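Local coordinates for protein NANS (YJHS), A 9-O-acetyl N-acetylneuraminic acid esterase (Escherichia coli O157:H7 EDL933, PDB 3PT5) that hydrolyses the 9-O-acetyl ester of 9-O-acetyl-N-acetylneuraminic acid, a step probably needed for growth of the bacterium on this host sialic acid, at residues L108-K113 with D324-A329; H206-V211 with Q258-A263; N280-D285 with A307-H312; L125-C130 with V168-A173. One frame throughout, in Å; residues are numbered along the deposited sequence.

Overall arrangement
The chain folds as an SGNH hydrolase, a central, largely parallel sheet flanked by helices. Contact 4 packs helix 162-176 on strand 122-130 of that sheet. Contact 1 ties the C-terminal helix 315-335 to helix 107-114, which directly precedes that strand; its centre lies about 18 Å from that of contact 4, and the two touch where Ala111 meets Ile126. Contact 2 fastens helix 203-218 to the loop before strand 265-268, about 20 Å from contact 4 between centres. Contact 3 joins two parts of the loop leading to helix 315-335, about 29 Å from contact 4 between centres and across the chain's centre from it. In sequence, contacts 4, 2 and 3 close successively between the halves of contact 1.

Contact 1. Residues L108-K113 with D324-A329; sequences LHIARK and DRFVEA
Ile110 and Val327 form the tight middle of a helix-helix packing in the SGNH hydrolase fold, where helix 107-114 meets the C-terminal helix 315-335. The short segments cross at -46° with their axes 9.0 Å apart, and the two side chains lie alongside, pointing opposite ways, with Ile110 CG2 3.8 Å from Val327 CG2. That same valine methyl also presses on the backbone, 3.4 Å from Ile110 O, and on Lys113 CB. Deeper in, Ile110 CD1 reaches Phe326 CB at 3.9 Å; the aromatic ring itself leads on toward Cys187 and Met189 of sheet strand 182-189, so this flank of the helix pair rests on the sheet.

Another flank is polar and more open to solvent. Lys113 and Asp324, both partly exposed, form a salt bridge there. With CG beside the backbone N (chi1 -69°) and the rest of the chain extended, the lysine runs across the gap and delivers its ammonium group to the neighbouring helix, where Arg319 O and Ser323 OG also receive hydrogen bonds from it. The carboxylate is met from above its plane, 54° out of it, with Lys113 NZ 2.6 Å from Asp324 OD1.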
loop_
_atom_site.group_PDB
_atom_site.type_symbol
_atom_site.label_atom_id
_atom_site.label_comp_id
_atom_site.label_asym_id
_atom_site.label_seq_id
_atom_site.Cartn_x
_atom_site.Cartn_y
_atom_site.Cartn_z
ATOM N N LEU A 108 -5.539 4.643 -3.402
ATOM C CA LEU A 108 -6.705 5.380 -3.890
ATOM C C LEU A 108 -7.052 5.001 -5.336
ATOM O O LEU A 108 -8.222 4.856 -5.684
ATOM C CB LEU A 108 -6.482 6.893 -3.782
ATOM C CG LEU A 108 -7.557 7.797 -4.407
ATOM C CD1 LEU A 108 -8.920 7.551 -3.721
ATOM C CD2 LEU A 108 -7.150 9.260 -4.251
ATOM N N HIS A 109 -6.025 4.850 -6.163
ATOM C CA HIS A 109 -6.187 4.592 -7.592
ATOM C C HIS A 109 -6.607 3.178 -7.883
ATOM O O HIS A 109 -7.390 2.950 -8.803
ATOM C CB HIS A 109 -4.889 4.955 -8.285
ATOM C CG HIS A 109 -4.408 6.296 -7.875
ATOM N ND1 HIS A 109 -3.450 6.469 -6.899
ATOM C CD2 HIS A 109 -4.857 7.540 -8.190
ATOM C CE1 HIS A 109 -3.279 7.762 -6.684
ATOM N NE2 HIS A 109 -4.117 8.432 -7.452
ATOM N N ILE A 110 -6.132 2.251 -7.052
ATOM C CA ILE A 110 -6.654 0.862 -7.093
ATOM C C ILE A 110 -8.145 0.876 -6.801
ATOM O O ILE A 110 -8.944 0.403 -7.614
ATOM C CB ILE A 110 -5.879 -0.061 -6.153
ATOM C CG1 ILE A 110 -4.456 -0.175 -6.694
ATOM C CG2 ILE A 110 -6.565 -1.434 -6.062
ATOM C CD1 ILE A 110 -3.451 -0.806 -5.697
ATOM N N ALA A 111 -8.518 1.503 -5.687
ATOM C CA ALA A 111 -9.902 1.629 -5.294
ATOM C C ALA A 111 -10.769 2.296 -6.378
ATOM O O ALA A 111 -11.864 1.786 -6.686
ATOM C CB ALA A 111 -9.983 2.376 -3.969
ATOM N N ARG A 112 -10.312 3.413 -6.945
ATOM C CA ARG A 112 -11.100 4.116 -7.952
ATOM C C ARG A 112 -11.283 3.238 -9.178
ATOM O O ARG A 112 -12.362 3.202 -9.749
ATOM C CB ARG A 112 -10.481 5.469 -8.332
ATOM C CG ARG A 112 -11.200 6.148 -9.509
ATOM C CD ARG A 112 -10.527 7.465 -9.885
ATOM N NE ARG A 112 -11.280 8.584 -9.325
ATOM C CZ ARG A 112 -11.135 9.057 -8.093
ATOM N NH1 ARG A 112 -10.228 8.535 -7.271
ATOM N NH2 ARG A 112 -11.902 10.065 -7.695
ATOM N N LYS A 113 -10.245 2.485 -9.543
ATOM C CA LYS A 113 -10.340 1.647 -10.748
ATOM C C LYS A 113 -11.192 0.385 -10.555
ATOM O O LYS A 113 -11.711 -0.163 -11.529
ATOM C CB LYS A 113 -8.948 1.331 -11.312
ATOM C CG LYS A 113 -8.275 2.575 -11.893
ATOM C CD LYS A 113 -6.788 2.321 -12.229
ATOM C CE LYS A 113 -6.102 3.629 -12.679
ATOM N NZ LYS A 113 -4.712 3.327 -13.084
ATOM N N ASP A 324 -3.152 0.044 -12.359
ATOM C CA ASP A 324 -3.721 -0.756 -13.459
ATOM C C ASP A 324 -3.465 -2.229 -13.236
ATOM O O ASP A 324 -4.372 -3.040 -13.371
ATOM C CB ASP A 324 -3.106 -0.374 -14.808
ATOM C CG ASP A 324 -3.633 0.927 -15.355
ATOM O OD1 ASP A 324 -4.661 1.435 -14.877
ATOM O OD2 ASP A 324 -2.990 1.449 -16.317
ATOM N N ARG A 325 -2.221 -2.575 -12.888
ATOM C CA ARG A 325 -1.830 -3.992 -12.887
ATOM C C ARG A 325 -2.441 -4.706 -11.682
ATOM O O ARG A 325 -2.864 -5.875 -11.781
ATOM C CB ARG A 325 -0.303 -4.123 -12.932
ATOM C CG ARG A 325 0.293 -3.767 -14.271
ATOM C CD ARG A 325 -0.082 -4.831 -15.345
ATOM N NE ARG A 325 0.863 -5.955 -15.357
ATOM C CZ ARG A 325 0.672 -7.148 -15.941
ATOM N NH1 ARG A 325 -0.476 -7.463 -16.519
ATOM N NH2 ARG A 325 1.643 -8.057 -15.896
ATOM N N PHE A 326 -2.509 -4.028 -10.536
ATOM C CA PHE A 326 -3.226 -4.635 -9.401
ATOM C C PHE A 326 -4.680 -4.875 -9.707
ATOM O O PHE A 326 -5.185 -5.947 -9.394
ATOM C CB PHE A 326 -3.118 -3.784 -8.132
ATOM C CG PHE A 326 -1.858 -4.053 -7.356
ATOM C CD1 PHE A 326 -0.768 -3.189 -7.450
ATOM C CD2 PHE A 326 -1.766 -5.183 -6.546
ATOM C CE1 PHE A 326 0.421 -3.460 -6.761
ATOM C CE2 PHE A 326 -0.575 -5.453 -5.852
ATOM C CZ PHE A 326 0.512 -4.595 -5.980
ATOM N N VAL A 327 -5.353 -3.870 -10.281
ATOM C CA VAL A 327 -6.768 -4.003 -10.579
ATOM C C VAL A 327 -6.996 -5.138 -11.598
ATOM O O VAL A 327 -7.926 -5.928 -11.435
ATOM C CB VAL A 327 -7.403 -2.658 -11.009
ATOM C CG1 VAL A 327 -8.821 -2.846 -11.541
ATOM C CG2 VAL A 327 -7.360 -1.678 -9.791
ATOM N N GLU A 328 -6.160 -5.225 -12.623
ATOM C CA GLU A 328 -6.265 -6.345 -13.580
ATOM C C GLU A 328 -6.171 -7.695 -12.824
ATOM O O GLU A 328 -6.942 -8.633 -13.087
ATOM C CB GLU A 328 -5.134 -6.286 -14.603
ATOM C CG GLU A 328 -5.148 -5.143 -15.602
ATOM C CD GLU A 328 -3.768 -4.993 -16.283
ATOM O OE1 GLU A 328 -3.089 -6.042 -16.474
ATOM O OE2 GLU A 328 -3.353 -3.836 -16.592
ATOM N N ALA A 329 -5.203 -7.805 -11.910
ATOM C CA ALA A 329 -5.009 -9.050 -11.163
ATOM C C ALA A 329 -6.151 -9.396 -10.215
ATOM O O ALA A 329 -6.532 -10.576 -10.071
ATOM C CB ALA A 329 -3.656 -9.043 -10.439
#

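Contact 2. Residues H206-V211 with Q258-A263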
loop_
_atom_site.group_PDB
_atom_site.type_symbol
_atom_site.label_atom_id
_atom_site.label_comp_id
_atom_site.label_asym_id
_atom_site.label_seq_id
_atom_site.Cartn_x
_atom_site.Cartn_y
_atom_site.Cartn_z
ATOM N N HIS A 206 10.046 -16.754 6.164
ATOM C CA HIS A 206 9.408 -15.778 7.058
ATOM C C HIS A 206 8.101 -15.281 6.480
ATOM O O HIS A 206 7.087 -15.210 7.186
ATOM C CB HIS A 206 10.309 -14.570 7.359
ATOM C CG HIS A 206 11.424 -14.865 8.313
ATOM N ND1 HIS A 206 12.687 -14.329 8.173
ATOM C CD2 HIS A 206 11.471 -15.655 9.411
ATOM C CE1 HIS A 206 13.463 -14.771 9.147
ATOM N NE2 HIS A 206 12.750 -15.580 9.911
ATOM N N PHE A 207 8.133 -14.923 5.195
ATOM C CA PHE A 207 6.934 -14.481 4.483
ATOM C C PHE A 207 5.862 -15.580 4.457
ATOM O O PHE A 207 4.704 -15.326 4.816
ATOM C CB PHE A 207 7.288 -14.052 3.055
ATOM C CG PHE A 207 6.083 -13.727 2.209
ATOM C CD1 PHE A 207 5.393 -12.521 2.386
ATOM C CD2 PHE A 207 5.605 -14.638 1.274
ATOM C CE1 PHE A 207 4.276 -12.235 1.614
ATOM C CE2 PHE A 207 4.443 -14.354 0.492
ATOM C CZ PHE A 207 3.801 -13.160 0.661
ATOM N N ASN A 208 6.255 -16.792 4.062
ATOM C CA ASN A 208 5.288 -17.891 3.987
ATOM C C ASN A 208 4.654 -18.150 5.329
ATOM O O ASN A 208 3.455 -18.350 5.408
ATOM C CB ASN A 208 5.925 -19.168 3.472
ATOM C CG ASN A 208 6.188 -19.135 1.982
ATOM O OD1 ASN A 208 6.249 -18.068 1.355
ATOM N ND2 ASN A 208 6.318 -20.311 1.394
ATOM N N HIS A 209 5.451 -18.121 6.398
ATOM C CA HIS A 209 4.908 -18.364 7.725
ATOM C C HIS A 209 3.903 -17.298 8.146
ATOM O O HIS A 209 2.886 -17.582 8.793
ATOM C CB HIS A 209 6.048 -18.497 8.739
ATOM C CG HIS A 209 6.827 -19.769 8.589
ATOM N ND1 HIS A 209 8.148 -19.888 8.972
ATOM C CD2 HIS A 209 6.465 -20.984 8.108
ATOM C CE1 HIS A 209 8.569 -21.118 8.723
ATOM N NE2 HIS A 209 7.567 -21.805 8.205
ATOM N N MET A 210 4.169 -16.056 7.753
ATOM C CA MET A 210 3.255 -14.962 8.072
ATOM C C MET A 210 1.943 -15.051 7.302
ATOM O O MET A 210 0.865 -14.758 7.826
ATOM C CB MET A 210 3.930 -13.616 7.830
ATOM C CG MET A 210 3.246 -12.532 8.578
ATOM S SD MET A 210 3.889 -10.862 8.312
ATOM C CE MET A 210 3.305 -10.531 6.654
ATOM N N VAL A 211 2.036 -15.427 6.036
ATOM C CA VAL A 211 0.826 -15.643 5.245
ATOM C C VAL A 211 -0.006 -16.790 5.839
ATOM O O VAL A 211 -1.205 -16.660 5.972
ATOM C CB VAL A 211 1.143 -15.942 3.789
ATOM C CG1 VAL A 211 -0.120 -16.263 3.050
ATOM C CG2 VAL A 211 1.842 -14.755 3.135
ATOM N N GLN A 258 6.477 -15.623 -7.024
ATOM C CA GLN A 258 6.100 -16.165 -8.335
ATOM C C GLN A 258 6.043 -17.691 -8.331
ATOM O O GLN A 258 5.369 -18.305 -9.166
ATOM C CB GLN A 258 7.134 -15.735 -9.382
ATOM C CG GLN A 258 7.248 -14.249 -9.573
ATOM C CD GLN A 258 8.515 -13.820 -10.310
ATOM O OE1 GLN A 258 8.731 -14.186 -11.465
ATOM N NE2 GLN A 258 9.335 -12.996 -9.648
ATOM N N ASN A 259 6.792 -18.308 -7.423
ATOM C CA ASN A 259 6.865 -19.761 -7.327
ATOM C C ASN A 259 6.556 -20.245 -5.920
ATOM O O ASN A 259 7.154 -21.207 -5.433
ATOM C CB ASN A 259 8.258 -20.246 -7.752
ATOM C CG ASN A 259 8.577 -19.893 -9.180
ATOM O OD1 ASN A 259 7.853 -20.264 -10.103
ATOM N ND2 ASN A 259 9.668 -19.147 -9.374
ATOM N N ASN A 260 5.583 -19.612 -5.280
ATOM C CA ASN A 260 5.277 -19.930 -3.898
ATOM C C ASN A 260 4.618 -21.310 -3.723
ATOM O O ASN A 260 3.847 -21.744 -4.582
ATOM C CB ASN A 260 4.389 -18.838 -3.316
ATOM C CG ASN A 260 4.552 -18.712 -1.837
ATOM O OD1 ASN A 260 3.964 -19.468 -1.081
ATOM N ND2 ASN A 260 5.391 -17.788 -1.412
ATOM N N ILE A 261 4.902 -21.971 -2.600
ATOM C CA ILE A 261 4.271 -23.256 -2.277
ATOM C C ILE A 261 2.831 -23.079 -1.800
ATOM O O ILE A 261 2.018 -23.992 -1.906
ATOM C CB ILE A 261 5.084 -24.090 -1.249
ATOM C CG1 ILE A 261 5.339 -23.306 0.037
ATOM C CG2 ILE A 261 6.400 -24.549 -1.866
ATOM C CD1 ILE A 261 4.416 -23.648 1.191
ATOM N N LEU A 262 2.497 -21.881 -1.321
ATOM C CA LEU A 262 1.145 -21.609 -0.855
ATOM C C LEU A 262 0.173 -21.263 -1.991
ATOM O O LEU A 262 0.571 -20.744 -3.045
ATOM C CB LEU A 262 1.155 -20.461 0.160
ATOM C CG LEU A 262 2.010 -20.646 1.411
ATOM C CD1 LEU A 262 2.100 -19.365 2.247
ATOM C CD2 LEU A 262 1.482 -21.820 2.243
ATOM N N ALA A 263 -1.106 -21.552 -1.767
ATOM C CA ALA A 263 -2.143 -21.243 -2.747
ATOM C C ALA A 263 -2.382 -19.727 -2.806
ATOM O O ALA A 263 -2.253 -19.024 -1.796
ATOM C CB ALA A 263 -3.446 -21.959 -2.362
HETATM O O HOH W 1 7.192 -20.907 -1.296
#
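Asn208 points its amide at the turn formed by Asn260-Leu262, meeting Asn260 with its oxygen and Ile261 with its ND2, so that helix 203-218 of the SGNH hydrolase fold holds the loop leading into strand 265-268. The turn is an Asx turn: Asn260 OD1 accepts from Leu262 N at 2.8 Å, in the carbonyl plane and on a lone pair. This bond fixes the amide of Asn260 and leaves its ND2 pointing at the helix, where it donates to Asn208 OD1 over 2.9 Å with an N-H...acceptor angle of 160°. The two amides face one another head-on with their planes 44° apart, and the donor stands 27° out of the carbonyl plane of Asn208. Asn256, just before the loop segment, adds a bond to each partner: its ND2 donates to Asn208 OD1 and its O accepts from Asn260 ND2.

Phe207 brings a ring edge to the same nitrogen, CE2 lying 4.0 Å from Asn260 ND2, while one face of the ring carries Val211 CG2 from the next helical turn. Next to the polar pair, nearer that following turn, Leu262 and Val211 lie alongside, pointing opposite ways, and Leu262 CD1 packs 3.9 Å from Val211 CB and 3.6 Å from Asn208 O. Ile261 CG1 comes 3.4 Å from Asn208 ND2. The amide nitrogen of Asn208 also uses a water, which accepts from Asn208 ND2 at 2.9 Å and from Ile261 N at 2.8 Å.

Contact 3. Residues N280-D285 with A307-H312; sequences NAPDED and ALRSSH
Asn280 and Arg309, with His312 next, bury the most surface where two parts of the long loop between strand 265-268 and helix 315-335 meet. Asn280 inserts into the bend of residues 309-312: its backbone N donates to His312 O at 2.9 Å, nearly straight onto the carbonyl, and its CB sits 3.3 Å from Arg309 O. The amide crosses His312 obliquely, Asn280 ND2 being 3.7 Å from His312 CB. A water bridges all three residues, accepting from Asn280 ND2, donating to Arg309 O at 2.7 Å and lying in the imidazole plane 2.8 Å from His312 ND1.

Arg309 folds back over the other segment because its chain bends at chi2 and chi3 (-56° and -63°). Its CB packs 3.8 Å from Ala281 CA, Arg309 NH1 lies 3.5 Å from Pro282 CG, and Asn280 O stands over one guanidinium face. Tyr35 O and Glu37 N hold the amide of Asn280, and the Glu37 carboxylate pairs with Arg309. His312 touches Ser30 and Asn31 of the Gly-Gln-Ser-Asn sequence, where SGNH hydrolases carry the nucleophilic serine. This is consistent with His312 being the active-site histidine, positioned through its backbone and the bridging water by this loop pairing.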
loop_
_atom_site.group_PDB
_atom_site.type_symbol
_atom_site.label_atom_id
_atom_site.label_comp_id
_atom_site.label_asym_id
_atom_site.label_seq_id
_atom_site.Cartn_x
_atom_site.Cartn_y
_atom_site.Cartn_z
ATOM N N ASN A 280 10.870 7.906 -8.782
ATOM C CA ASN A 280 11.136 9.296 -8.417
ATOM C C ASN A 280 12.442 9.871 -8.973
ATOM O O ASN A 280 12.727 11.060 -8.752
ATOM C CB ASN A 280 11.137 9.474 -6.897
ATOM C CG ASN A 280 9.761 9.378 -6.284
ATOM O OD1 ASN A 280 8.764 9.816 -6.878
ATOM N ND2 ASN A 280 9.706 8.862 -5.046
ATOM N N ALA A 281 13.247 9.092 -9.698
ATOM C CA ALA A 281 14.418 9.682 -10.365
ATOM C C ALA A 281 13.901 10.856 -11.227
ATOM O O ALA A 281 12.957 10.680 -11.974
ATOM C CB ALA A 281 15.089 8.668 -11.246
ATOM N N PRO A 282 14.488 12.070 -11.067
ATOM C CA PRO A 282 13.868 13.230 -11.735
ATOM C C PRO A 282 13.600 13.043 -13.223
ATOM O O PRO A 282 12.540 13.464 -13.729
ATOM C CB PRO A 282 14.901 14.324 -11.501
ATOM C CG PRO A 282 15.379 14.015 -10.104
ATOM C CD PRO A 282 15.483 12.494 -10.072
ATOM N N ASP A 283 14.538 12.395 -13.912
ATOM C CA ASP A 283 14.403 12.148 -15.354
ATOM C C ASP A 283 13.240 11.191 -15.682
ATOM O O ASP A 283 12.722 11.166 -16.816
ATOM C CB ASP A 283 15.732 11.592 -15.875
ATOM C CG ASP A 283 16.191 10.354 -15.094
ATOM O OD1 ASP A 283 16.762 10.504 -13.986
ATOM O OD2 ASP A 283 15.984 9.228 -15.584
ATOM N N GLU A 284 12.786 10.433 -14.677
ATOM C CA GLU A 284 11.715 9.461 -14.904
ATOM C C GLU A 284 10.317 9.962 -14.561
ATOM O O GLU A 284 9.332 9.255 -14.803
ATOM C CB GLU A 284 12.029 8.142 -14.184
ATOM C CG GLU A 284 13.356 7.593 -14.625
ATOM C CD GLU A 284 13.665 6.204 -14.103
ATOM O OE1 GLU A 284 13.013 5.725 -13.144
ATOM O OE2 GLU A 284 14.595 5.591 -14.663
ATOM N N ASP A 285 10.228 11.178 -14.013
ATOM C CA ASP A 285 8.955 11.693 -13.523
ATOM C C ASP A 285 8.715 13.095 -14.102
ATOM O O ASP A 285 8.722 14.097 -13.370
ATOM C CB ASP A 285 8.978 11.697 -11.991
ATOM C CG ASP A 285 7.647 12.073 -11.369
ATOM O OD1 ASP A 285 6.557 11.835 -11.958
ATOM O OD2 ASP A 285 7.733 12.651 -10.270
ATOM N N ALA A 307 17.329 9.919 -0.056
ATOM C CA ALA A 307 18.329 10.406 -0.990
ATOM C C ALA A 307 18.424 9.573 -2.278
ATOM O O ALA A 307 18.663 10.119 -3.355
ATOM C CB ALA A 307 19.698 10.541 -0.301
ATOM N N LEU A 308 18.211 8.258 -2.171
ATOM C CA LEU A 308 18.131 7.364 -3.334
ATOM C C LEU A 308 16.792 7.541 -4.034
ATOM O O LEU A 308 15.778 7.050 -3.551
ATOM C CB LEU A 308 18.277 5.898 -2.886
ATOM C CG LEU A 308 19.681 5.406 -2.512
ATOM C CD1 LEU A 308 19.635 3.993 -1.913
ATOM C CD2 LEU A 308 20.637 5.447 -3.716
ATOM N N ARG A 309 16.780 8.232 -5.159
ATOM C CA ARG A 309 15.501 8.614 -5.799
ATOM C C ARG A 309 14.805 7.437 -6.467
ATOM O O ARG A 309 13.582 7.306 -6.374
ATOM C CB ARG A 309 15.707 9.743 -6.826
ATOM C CG ARG A 309 16.627 10.915 -6.358
ATOM C CD ARG A 309 16.144 11.570 -5.049
ATOM N NE ARG A 309 14.812 12.204 -5.159
ATOM C CZ ARG A 309 14.552 13.321 -5.857
ATOM N NH1 ARG A 309 15.514 13.913 -6.564
ATOM N NH2 ARG A 309 13.324 13.830 -5.873
ATOM N N SER A 310 15.595 6.604 -7.135
ATOM C CA SER A 310 15.114 5.482 -7.959
ATOM C C SER A 310 14.598 4.292 -7.130
ATOM O O SER A 310 14.089 3.307 -7.677
ATOM C CB SER A 310 16.244 4.999 -8.896
ATOM O OG SER A 310 17.366 4.617 -8.113
ATOM N N SER A 311 14.662 4.401 -5.813
ATOM C CA SER A 311 14.221 3.312 -4.979
ATOM C C SER A 311 12.702 3.220 -4.798
ATOM O O SER A 311 12.193 2.188 -4.299
ATOM C CB SER A 311 14.900 3.406 -3.611
ATOM O OG SER A 311 14.542 4.625 -2.973
ATOM N N HIS A 312 12.000 4.289 -5.171
ATOM C CA HIS A 312 10.543 4.314 -5.084
ATOM C C HIS A 312 9.856 4.691 -6.384
ATOM O O HIS A 312 10.366 5.520 -7.173
ATOM C CB HIS A 312 10.066 5.292 -4.024
ATOM C CG HIS A 312 10.835 5.213 -2.771
ATOM N ND1 HIS A 312 11.778 6.035 -2.265
ATOM C CD2 HIS A 312 10.635 4.214 -1.844
ATOM C CE1 HIS A 312 12.149 5.511 -1.056
ATOM N NE2 HIS A 312 11.459 4.408 -0.830
HETATM O O HOH W 2 12.385 8.158 -4.061
#

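Contact 4. Residues L125-C130 with V168-A173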
loop_
_atom_site.group_PDB
_atom_site.type_symbol
_atom_site.label_atom_id
_atom_site.label_comp_id
_atom_site.label_asym_id
_atom_site.label_seq_id
_atom_site.Cartn_x
_atom_site.Cartn_y
_atom_site.Cartn_z
ATOM N N LEU A 125 -13.348 -0.352 0.844
ATOM C CA LEU A 125 -12.743 -0.031 2.143
ATOM C C LEU A 125 -11.328 -0.549 2.132
ATOM O O LEU A 125 -11.098 -1.748 2.138
ATOM C CB LEU A 125 -13.501 -0.656 3.323
ATOM C CG LEU A 125 -12.927 -0.404 4.730
ATOM C CD1 LEU A 125 -12.826 1.079 5.038
ATOM C CD2 LEU A 125 -13.741 -1.143 5.795
ATOM N N ILE A 126 -10.364 0.374 2.088
ATOM C CA ILE A 126 -8.952 -0.012 2.112
ATOM C C ILE A 126 -8.472 -0.077 3.569
ATOM O O ILE A 126 -8.854 0.762 4.386
ATOM C CB ILE A 126 -8.105 1.030 1.319
ATOM C CG1 ILE A 126 -8.495 1.028 -0.177
ATOM C CG2 ILE A 126 -6.602 0.836 1.509
ATOM C CD1 ILE A 126 -8.616 -0.301 -0.859
ATOM N N VAL A 127 -7.662 -1.089 3.872
ATOM C CA VAL A 127 -7.062 -1.270 5.191
ATOM C C VAL A 127 -5.521 -1.044 5.062
ATOM O O VAL A 127 -4.791 -1.953 4.724
ATOM C CB VAL A 127 -7.396 -2.675 5.808
ATOM C CG1 VAL A 127 -6.836 -2.806 7.237
ATOM C CG2 VAL A 127 -8.914 -2.923 5.802
ATOM N N PRO A 128 -5.061 0.212 5.297
ATOM C CA PRO A 128 -3.653 0.526 5.067
ATOM C C PRO A 128 -2.794 0.118 6.260
ATOM O O PRO A 128 -2.983 0.627 7.380
ATOM C CB PRO A 128 -3.661 2.048 4.783
ATOM C CG PRO A 128 -4.910 2.547 5.400
ATOM C CD PRO A 128 -5.856 1.407 5.632
ATOM N N CYS A 129 -1.866 -0.804 5.985
ATOM C CA CYS A 129 -0.948 -1.352 6.993
ATOM C C CYS A 129 0.499 -1.399 6.527
ATOM O O CYS A 129 1.144 -2.420 6.691
ATOM C CB CYS A 129 -1.410 -2.753 7.422
ATOM S SG CYS A 129 -3.108 -2.823 8.010
ATOM N N CYS A 130 0.984 -0.303 5.930
ATOM C CA CYS A 130 2.350 -0.269 5.410
ATOM C C CYS A 130 3.278 0.511 6.311
ATOM O O CYS A 130 2.850 1.396 7.058
ATOM C CB CYS A 130 2.365 0.377 4.031
ATOM S SG CYS A 130 1.193 -0.301 2.851
ATOM N N VAL A 168 -3.423 -8.008 10.998
ATOM C CA VAL A 168 -4.520 -8.935 11.337
ATOM C C VAL A 168 -5.669 -8.207 12.035
ATOM O O VAL A 168 -6.834 -8.347 11.645
ATOM C CB VAL A 168 -3.990 -10.147 12.159
ATOM C CG1 VAL A 168 -5.130 -10.884 12.912
ATOM C CG2 VAL A 168 -3.303 -11.110 11.247
ATOM N N SER A 169 -5.328 -7.385 13.023
ATOM C CA SER A 169 -6.314 -6.679 13.821
ATOM C C SER A 169 -7.143 -5.696 13.004
ATOM O O SER A 169 -8.380 -5.650 13.161
ATOM C CB SER A 169 -5.641 -6.014 15.027
ATOM O OG SER A 169 -6.062 -4.668 15.162
ATOM N N ARG A 170 -6.497 -4.955 12.098
ATOM C CA ARG A 170 -7.210 -4.011 11.239
ATOM C C ARG A 170 -8.048 -4.704 10.160
ATOM O O ARG A 170 -9.128 -4.246 9.847
ATOM C CB ARG A 170 -6.241 -3.014 10.602
ATOM C CG ARG A 170 -5.864 -1.949 11.557
ATOM C CD ARG A 170 -4.663 -1.196 11.130
ATOM N NE ARG A 170 -4.800 -0.276 10.004
ATOM C CZ ARG A 170 -5.410 0.902 10.025
ATOM N NH1 ARG A 170 -6.159 1.295 11.065
ATOM N NH2 ARG A 170 -5.323 1.670 8.967
ATOM N N THR A 171 -7.536 -5.795 9.594
ATOM C CA THR A 171 -8.311 -6.554 8.610
ATOM C C THR A 171 -9.567 -7.138 9.253
ATOM O O THR A 171 -10.671 -7.056 8.678
ATOM C CB THR A 171 -7.461 -7.654 7.955
ATOM O OG1 THR A 171 -6.380 -7.031 7.261
ATOM C CG2 THR A 171 -8.283 -8.481 6.943
ATOM N N ARG A 172 -9.400 -7.693 10.455
ATOM C CA ARG A 172 -10.543 -8.256 11.184
ATOM C C ARG A 172 -11.548 -7.164 11.483
ATOM O O ARG A 172 -12.734 -7.375 11.300
ATOM C CB ARG A 172 -10.092 -8.849 12.507
ATOM C CG ARG A 172 -9.544 -10.226 12.439
ATOM C CD ARG A 172 -9.049 -10.596 13.833
ATOM N NE ARG A 172 -8.732 -12.014 13.947
ATOM C CZ ARG A 172 -7.825 -12.523 14.777
ATOM N NH1 ARG A 172 -7.121 -11.730 15.583
ATOM N NH2 ARG A 172 -7.628 -13.839 14.801
ATOM N N ALA A 173 -11.070 -5.994 11.920
ATOM C CA ALA A 173 -11.929 -4.874 12.298
ATOM C C ALA A 173 -12.765 -4.445 11.113
ATOM O O ALA A 173 -13.937 -4.092 11.256
ATOM C CB ALA A 173 -11.102 -3.682 12.813
#
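Val127 and Arg170 carry the apolar part of this contact, in which helix 162-176 packs antiparallel (174°) on strand 122-130, an inner strand of the central sheet of the SGNH hydrolase fold. The helix connects this strand to the parallel strand 182-189 in a beta-alpha-beta crossover. The valine methyl CG1 presses against the root of the arginine, 3.4 Å from Arg170 CB. Val127 CG1 also packs simply on Thr171, 4.2 Å from Thr171 OG1, a hydroxyl bonded to Leu167 O and Thr25.

Hydrogen bonding belongs to the far end of the arginine. A bend at chi3 (72°) brings the guanidinium beside the backbone of the strand at Pro128, where Arg170 NH2 donates to Pro128 O at 3.0 Å, the acceptor lying 16° out of the guanidinium plane; a weaker bond comes from Arg170 NE to the same oxygen at 3.3 Å. Leu55 O and Ala56 O take further bonds from NH2 and NH1.

Van der Waals contacts surround these bonds. Cys129 SG lies in the guanidinium plane, 3.7 Å from Arg170 NE, and Pro128 CD is 3.4 Å from Arg170 NH2. Arg57, a like charge close by, shares Pro128 O, and Asp166 forms a weak, long ion pair; the carbonyl dipoles probably stabilise the buried cation.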